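PDB 3R4R: putative fimbrium tip subunit Fim1F from Parabacteroides distasonis, which is probably a component of the fimbrial tip, part of the filamentous surface appendages that mediate cell adhesion and biofilm formation. Local coordinates for residues I203-T208 and F261-Y266; Y267-L272 and W280-V285. All blocks are in the same frame, centred on the assembly; numbering follows the deposited sequence.

Overall arrangement
The centre of contact 1 lies about 6 Å from the centre of the folded chain, where the loop after strand 191-202 meets the loop leading into strand 266-273. Contact 2, its centre about 21 Å from that of the chain, is the hairpin of strands 266-273 and 278-284. The two contact centres are about 19 Å apart. Both belong to the transthyretin-like C-terminal domain. The chain runs straight from one to the other: contact 1 closes at Tyr266 and contact 2 opens at Tyr267. Tyr267 OH reaches Ile262 N (2.9 Å) and Tyr266 O approaches Val285 N (3.0 Å), so the loop 261-266 is tied directly to the base of the hairpin, and 203-208 joins through it.

Contact 1 (I203-T208 and F261-Y266); sequences ITIFNT and FIKGNY
Lys263 reaches from the loop 261-266 across to the backbone of 203-208, and from CB outward each atom, CG to NZ, comes near that segment. Its CG is tucked between the backbone N and the carbonyl carbon (chi1 65°) and lies 4.1 Å from Asn207 O. CD passes 3.9 Å from Ile205 O, and CE runs between two carbonyls, Ile205 O and Asn207 O, with the CB of Ile205 3.9 Å from the same CE. A bend at the last torsion (chi4 -60°) then sets NZ over Asn207 O, which accepts a 2.8 Å hydrogen bond from above its carbonyl plane. The ammonium also makes salt bridges to Glu212 and Glu233, so this buried charge is probably well compensated.

Further along, Thr208 docks on the type II turn of Ile262 to Asn265. Its OG1 donates to Lys263 O at 3.1 Å, in the carbonyl plane and on a lone pair. Asn265 ND2 donates hydrogen bonds to both Thr208 O, at 3.1 Å, and Ile262 O; both acceptors lie close to the amide plane, which fixes the rotation of that group. Gly264 suits this place, since a CB there would collide with Thr208 OG1. The contact joins two loops beside strand 161-179: Lys263 rests on Ile166 and Ile205 on Leu168, while Phe206 packs against Ile145 and Lys147 of strand 144-152.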
loop_
_atom_site.group_PDB
_atom_site.type_symbol
_atom_site.label_atom_id
_atom_site.label_comp_id
_atom_site.label_asym_id
_atom_site.label_seq_id
_atom_site.Cartn_x
_atom_site.Cartn_y
_atom_site.Cartn_z
ATOM N N ILE A 203 2.417 9.528 -0.039
ATOM C CA ILE A 203 1.099 9.002 0.362
ATOM C C ILE A 203 -0.063 9.540 -0.502
ATOM O O ILE A 203 -1.224 9.424 -0.085
ATOM C CB ILE A 203 0.818 9.369 1.863
ATOM C CG1 ILE A 203 0.914 10.919 2.097
ATOM C CG2 ILE A 203 1.745 8.575 2.811
ATOM C CD1 ILE A 203 0.358 11.434 3.397
ATOM N N THR A 204 0.222 10.132 -1.663
ATOM C CA THR A 204 -0.817 10.728 -2.510
ATOM C C THR A 204 -0.806 10.118 -3.921
ATOM O O THR A 204 -1.361 10.710 -4.863
ATOM C CB THR A 204 -0.604 12.252 -2.584
ATOM O OG1 THR A 204 0.702 12.573 -3.096
ATOM C CG2 THR A 204 -0.934 12.972 -1.298
ATOM N N ILE A 205 -0.156 8.941 -4.060
ATOM C CA ILE A 205 0.070 8.223 -5.311
ATOM C C ILE A 205 -0.867 7.009 -5.334
ATOM O O ILE A 205 -0.844 6.184 -4.426
ATOM C CB ILE A 205 1.579 7.864 -5.452
ATOM C CG1 ILE A 205 2.129 7.235 -4.145
ATOM C CG2 ILE A 205 2.354 9.172 -5.783
ATOM C CD1 ILE A 205 3.474 6.702 -4.196
ATOM N N PHE A 206 -1.732 6.940 -6.361
ATOM C CA PHE A 206 -2.775 5.917 -6.404
ATOM C C PHE A 206 -2.785 5.028 -7.686
ATOM O O PHE A 206 -3.732 4.249 -7.844
ATOM C CB PHE A 206 -4.142 6.631 -6.327
ATOM C CG PHE A 206 -4.305 7.549 -5.139
ATOM C CD1 PHE A 206 -4.658 7.045 -3.894
ATOM C CD2 PHE A 206 -4.155 8.930 -5.275
ATOM C CE1 PHE A 206 -4.813 7.898 -2.798
ATOM C CE2 PHE A 206 -4.330 9.777 -4.178
ATOM C CZ PHE A 206 -4.643 9.253 -2.950
ATOM N N ASN A 207 -1.771 5.110 -8.570
ATOM C CA ASN A 207 -1.817 4.308 -9.797
ATOM C C ASN A 207 -1.171 2.957 -9.550
ATOM O O ASN A 207 0.042 2.867 -9.389
ATOM C CB ASN A 207 -1.159 5.021 -10.982
ATOM C CG ASN A 207 -1.375 4.344 -12.325
ATOM O OD1 ASN A 207 -2.051 3.307 -12.452
ATOM N ND2 ASN A 207 -0.847 4.957 -13.373
ATOM N N THR A 208 -1.987 1.895 -9.549
ATOM C CA THR A 208 -1.512 0.518 -9.297
ATOM C C THR A 208 -0.994 -0.118 -10.609
ATOM O O THR A 208 -0.868 -1.328 -10.677
ATOM C CB THR A 208 -2.628 -0.330 -8.663
ATOM O OG1 THR A 208 -2.089 -1.621 -8.400
ATOM C CG2 THR A 208 -3.905 -0.458 -9.531
ATOM N N PHE A 261 8.389 -3.487 -9.504
ATOM C CA PHE A 261 7.515 -3.799 -8.377
ATOM C C PHE A 261 6.673 -2.572 -8.031
ATOM O O PHE A 261 7.143 -1.656 -7.353
ATOM C CB PHE A 261 8.351 -4.274 -7.183
ATOM C CG PHE A 261 9.330 -5.356 -7.558
ATOM C CD1 PHE A 261 8.923 -6.685 -7.654
ATOM C CD2 PHE A 261 10.659 -5.052 -7.814
ATOM C CE1 PHE A 261 9.824 -7.685 -8.000
ATOM C CE2 PHE A 261 11.541 -6.040 -8.214
ATOM C CZ PHE A 261 11.130 -7.360 -8.272
ATOM N N ILE A 262 5.438 -2.540 -8.551
ATOM C CA ILE A 262 4.514 -1.424 -8.397
ATOM C C ILE A 262 3.605 -1.694 -7.203
ATOM O O ILE A 262 3.217 -2.826 -6.968
ATOM C CB ILE A 262 3.703 -1.218 -9.720
ATOM C CG1 ILE A 262 4.629 -1.006 -10.946
ATOM C CG2 ILE A 262 2.683 -0.069 -9.619
ATOM C CD1 ILE A 262 4.006 -1.434 -12.303
ATOM N N LYS A 263 3.295 -0.647 -6.435
ATOM C CA LYS A 263 2.379 -0.681 -5.302
ATOM C C LYS A 263 1.029 -1.295 -5.693
ATOM O O LYS A 263 0.482 -0.983 -6.765
ATOM C CB LYS A 263 2.159 0.739 -4.758
ATOM C CG LYS A 263 1.445 1.669 -5.742
ATOM C CD LYS A 263 1.475 3.112 -5.276
ATOM C CE LYS A 263 1.019 4.061 -6.350
ATOM N NZ LYS A 263 1.861 4.016 -7.600
ATOM N N GLY A 264 0.493 -2.119 -4.807
ATOM C CA GLY A 264 -0.802 -2.740 -5.013
ATOM C C GLY A 264 -0.756 -3.943 -5.910
ATOM O O GLY A 264 -1.795 -4.340 -6.430
ATOM N N ASN A 265 0.444 -4.525 -6.096
ATOM C CA ASN A 265 0.625 -5.715 -6.921
ATOM C C ASN A 265 1.317 -6.846 -6.133
ATOM O O ASN A 265 2.022 -6.576 -5.162
ATOM C CB ASN A 265 1.429 -5.389 -8.183
ATOM C CG ASN A 265 0.717 -4.512 -9.186
ATOM O OD1 ASN A 265 -0.081 -4.976 -9.999
ATOM N ND2 ASN A 265 1.038 -3.241 -9.184
ATOM N N TYR A 266 1.083 -8.101 -6.542
ATOM C CA TYR A 266 1.660 -9.315 -5.946
ATOM C C TYR A 266 2.489 -10.008 -7.021
ATOM O O TYR A 266 2.019 -10.243 -8.128
ATOM C CB TYR A 266 0.556 -10.218 -5.337
ATOM C CG TYR A 266 0.898 -11.652 -4.944
ATOM C CD1 TYR A 266 2.143 -11.976 -4.404
ATOM C CD2 TYR A 266 -0.077 -12.647 -4.957
ATOM C CE1 TYR A 266 2.443 -13.282 -4.010
ATOM C CE2 TYR A 266 0.203 -13.947 -4.545
ATOM C CZ TYR A 266 1.465 -14.268 -4.075
ATOM O OH TYR A 266 1.702 -15.575 -3.689
#

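Contact 2 (Y267-L272 and W280-V285); sequences YRIKGL and WVLENV
Arg268 and Glu283 come together through different first torsions: CG of Arg268 lies beside its backbone N (chi1 -61°), whereas CG of Glu283 is anti to its own (chi1 180°), and both chains then extend side by side in the same direction. They form a cross-strand pair of an antiparallel beta hairpin, strands 266-273 and 278-284, in the transthyretin-like C-terminal domain. Backbone hydrogen bonds run both ways between Arg268 and Glu283 and again between Lys270 and Val281, where Val281 N sits 2.8 Å from Lys270 O.

At the side-chain ends Glu283 OE1 lies at the guanidinium edge, 3.3 Å from Arg268 NH1, a weak bond within a salt bridge, with the two flat groups turned 75° apart. Val285 covers one guanidinium face, CG2 standing 3.9 Å above its plane, and the same methyl touches Arg268 CG. Replaced by alanine, Arg268 would lose its guanidinium, which would probably leave the Glu283 carboxylate without this charged mate and uncover the methyls of Val285.

The other face of the hairpin carries Tyr267, Ile269, Leu282, Trp280 and Asn284. Leu282 CD1 bridges Ile269 CG1, at 3.8 Å, and Tyr267 CB. The side chains of Tyr267 and Asn284 cross obliquely, ring and amide planes steeply inclined, and Tyr267 OH is hydrogen-bonded to Ile262 N. Ile269 CG2 meets Trp280 CE3 at 3.7 Å. Gly271 CA lies 3.5 Å above the indole plane of Trp280, offset toward the rim, where a CB would strike Trp280 CZ3.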
loop_
_atom_site.group_PDB
_atom_site.type_symbol
_atom_site.label_atom_id
_atom_site.label_comp_id
_atom_site.label_asym_id
_atom_site.label_seq_id
_atom_site.Cartn_x
_atom_site.Cartn_y
_atom_site.Cartn_z
ATOM N N TYR A 267 3.759 -10.259 -6.695
ATOM C CA TYR A 267 4.748 -10.841 -7.587
ATOM C C TYR A 267 5.307 -12.144 -7.058
ATOM O O TYR A 267 5.383 -12.338 -5.843
ATOM C CB TYR A 267 5.906 -9.854 -7.784
ATOM C CG TYR A 267 5.482 -8.514 -8.352
ATOM C CD1 TYR A 267 5.280 -8.347 -9.720
ATOM C CD2 TYR A 267 5.306 -7.403 -7.525
ATOM C CE1 TYR A 267 4.874 -7.122 -10.248
ATOM C CE2 TYR A 267 4.901 -6.169 -8.044
ATOM C CZ TYR A 267 4.694 -6.033 -9.409
ATOM O OH TYR A 267 4.296 -4.836 -9.952
ATOM N N ARG A 268 5.710 -13.032 -7.976
ATOM C CA ARG A 268 6.393 -14.283 -7.667
ATOM C C ARG A 268 7.696 -14.378 -8.480
ATOM O O ARG A 268 7.676 -14.201 -9.699
ATOM C CB ARG A 268 5.521 -15.539 -7.900
ATOM C CG ARG A 268 4.243 -15.643 -7.061
ATOM C CD ARG A 268 3.691 -17.047 -7.154
ATOM N NE ARG A 268 2.334 -17.191 -6.625
ATOM C CZ ARG A 268 1.268 -17.498 -7.360
ATOM N NH1 ARG A 268 1.396 -17.758 -8.660
ATOM N NH2 ARG A 268 0.076 -17.614 -6.791
ATOM N N ILE A 269 8.822 -14.654 -7.792
ATOM C CA ILE A 269 10.142 -14.834 -8.403
ATOM C C ILE A 269 10.452 -16.320 -8.373
ATOM O O ILE A 269 10.596 -16.940 -7.315
ATOM C CB ILE A 269 11.281 -13.986 -7.768
ATOM C CG1 ILE A 269 10.950 -12.481 -7.828
ATOM C CG2 ILE A 269 12.620 -14.282 -8.449
ATOM C CD1 ILE A 269 12.057 -11.530 -7.310
ATOM N N LYS A 270 10.571 -16.861 -9.569
ATOM C CA LYS A 270 10.855 -18.251 -9.884
ATOM C C LYS A 270 12.090 -18.321 -10.785
ATOM O O LYS A 270 12.250 -17.484 -11.669
ATOM C CB LYS A 270 9.601 -18.853 -10.569
ATOM C CG LYS A 270 9.673 -20.302 -11.008
ATOM C CD LYS A 270 8.413 -20.763 -11.764
ATOM C CE LYS A 270 7.152 -20.784 -10.931
ATOM N NZ LYS A 270 5.996 -21.252 -11.736
ATOM N N GLY A 271 12.949 -19.306 -10.525
ATOM C CA GLY A 271 14.160 -19.554 -11.293
ATOM C C GLY A 271 14.120 -20.883 -12.011
ATOM O O GLY A 271 13.528 -21.848 -11.506
ATOM N N LEU A 272 14.742 -20.942 -13.200
ATOM C CA LEU A 272 14.796 -22.178 -14.012
ATOM C C LEU A 272 16.256 -22.577 -14.248
ATOM O O LEU A 272 16.985 -21.847 -14.929
ATOM C CB LEU A 272 14.043 -22.011 -15.355
ATOM C CG LEU A 272 12.553 -21.585 -15.262
ATOM C CD1 LEU A 272 11.998 -21.264 -16.616
ATOM C CD2 LEU A 272 11.689 -22.634 -14.586
ATOM N N TRP A 280 15.573 -16.533 -14.683
ATOM C CA TRP A 280 14.613 -15.993 -13.729
ATOM C C TRP A 280 13.362 -15.464 -14.423
ATOM O O TRP A 280 13.417 -14.859 -15.494
ATOM C CB TRP A 280 15.241 -14.880 -12.880
ATOM C CG TRP A 280 16.370 -15.377 -12.021
ATOM C CD1 TRP A 280 17.698 -15.377 -12.335
ATOM C CD2 TRP A 280 16.252 -16.104 -10.783
ATOM N NE1 TRP A 280 18.421 -16.012 -11.346
ATOM C CE2 TRP A 280 17.559 -16.461 -10.379
ATOM C CE3 TRP A 280 15.172 -16.455 -9.957
ATOM C CZ2 TRP A 280 17.815 -17.142 -9.182
ATOM C CZ3 TRP A 280 15.427 -17.123 -8.770
ATOM C CH2 TRP A 280 16.732 -17.470 -8.397
ATOM N N VAL A 281 12.231 -15.676 -13.748
ATOM C CA VAL A 281 10.864 -15.359 -14.153
ATOM C C VAL A 281 10.190 -14.453 -13.107
ATOM O O VAL A 281 10.051 -14.820 -11.927
ATOM C CB VAL A 281 10.021 -16.660 -14.359
ATOM C CG1 VAL A 281 8.587 -16.336 -14.759
ATOM C CG2 VAL A 281 10.662 -17.628 -15.353
ATOM N N LEU A 282 9.723 -13.291 -13.555
ATOM C CA LEU A 282 8.990 -12.407 -12.671
ATOM C C LEU A 282 7.529 -12.428 -13.092
ATOM O O LEU A 282 7.209 -12.050 -14.222
ATOM C CB LEU A 282 9.587 -10.984 -12.673
ATOM C CG LEU A 282 8.943 -9.972 -11.734
ATOM C CD1 LEU A 282 8.876 -10.490 -10.279
ATOM C CD2 LEU A 282 9.667 -8.657 -11.804
ATOM N N GLU A 283 6.658 -12.915 -12.196
ATOM C CA GLU A 283 5.226 -13.032 -12.464
ATOM C C GLU A 283 4.418 -11.944 -11.725
ATOM O O GLU A 283 4.653 -11.686 -10.554
ATOM C CB GLU A 283 4.696 -14.435 -12.054
ATOM C CG GLU A 283 3.201 -14.645 -12.300
ATOM C CD GLU A 283 2.535 -15.894 -11.748
ATOM O OE1 GLU A 283 3.251 -16.801 -11.267
ATOM O OE2 GLU A 283 1.285 -15.967 -11.804
ATOM N N ASN A 284 3.457 -11.338 -12.426
ATOM C CA ASN A 284 2.500 -10.438 -11.827
ATOM C C ASN A 284 1.250 -11.292 -11.675
ATOM O O ASN A 284 0.555 -11.564 -12.652
ATOM C CB ASN A 284 2.328 -9.128 -12.631
ATOM C CG ASN A 284 1.513 -8.089 -11.903
ATOM O OD1 ASN A 284 0.418 -8.353 -11.408
ATOM N ND2 ASN A 284 1.981 -6.853 -11.911
ATOM N N VAL A 285 1.016 -11.773 -10.470
ATOM C CA VAL A 285 -0.011 -12.762 -10.130
ATOM C C VAL A 285 -1.443 -12.272 -10.492
ATOM O O VAL A 285 -2.166 -13.019 -11.151
ATOM C CB VAL A 285 0.054 -13.149 -8.622
ATOM C CG1 VAL A 285 -0.967 -14.241 -8.289
ATOM C CG2 VAL A 285 1.454 -13.633 -8.273
#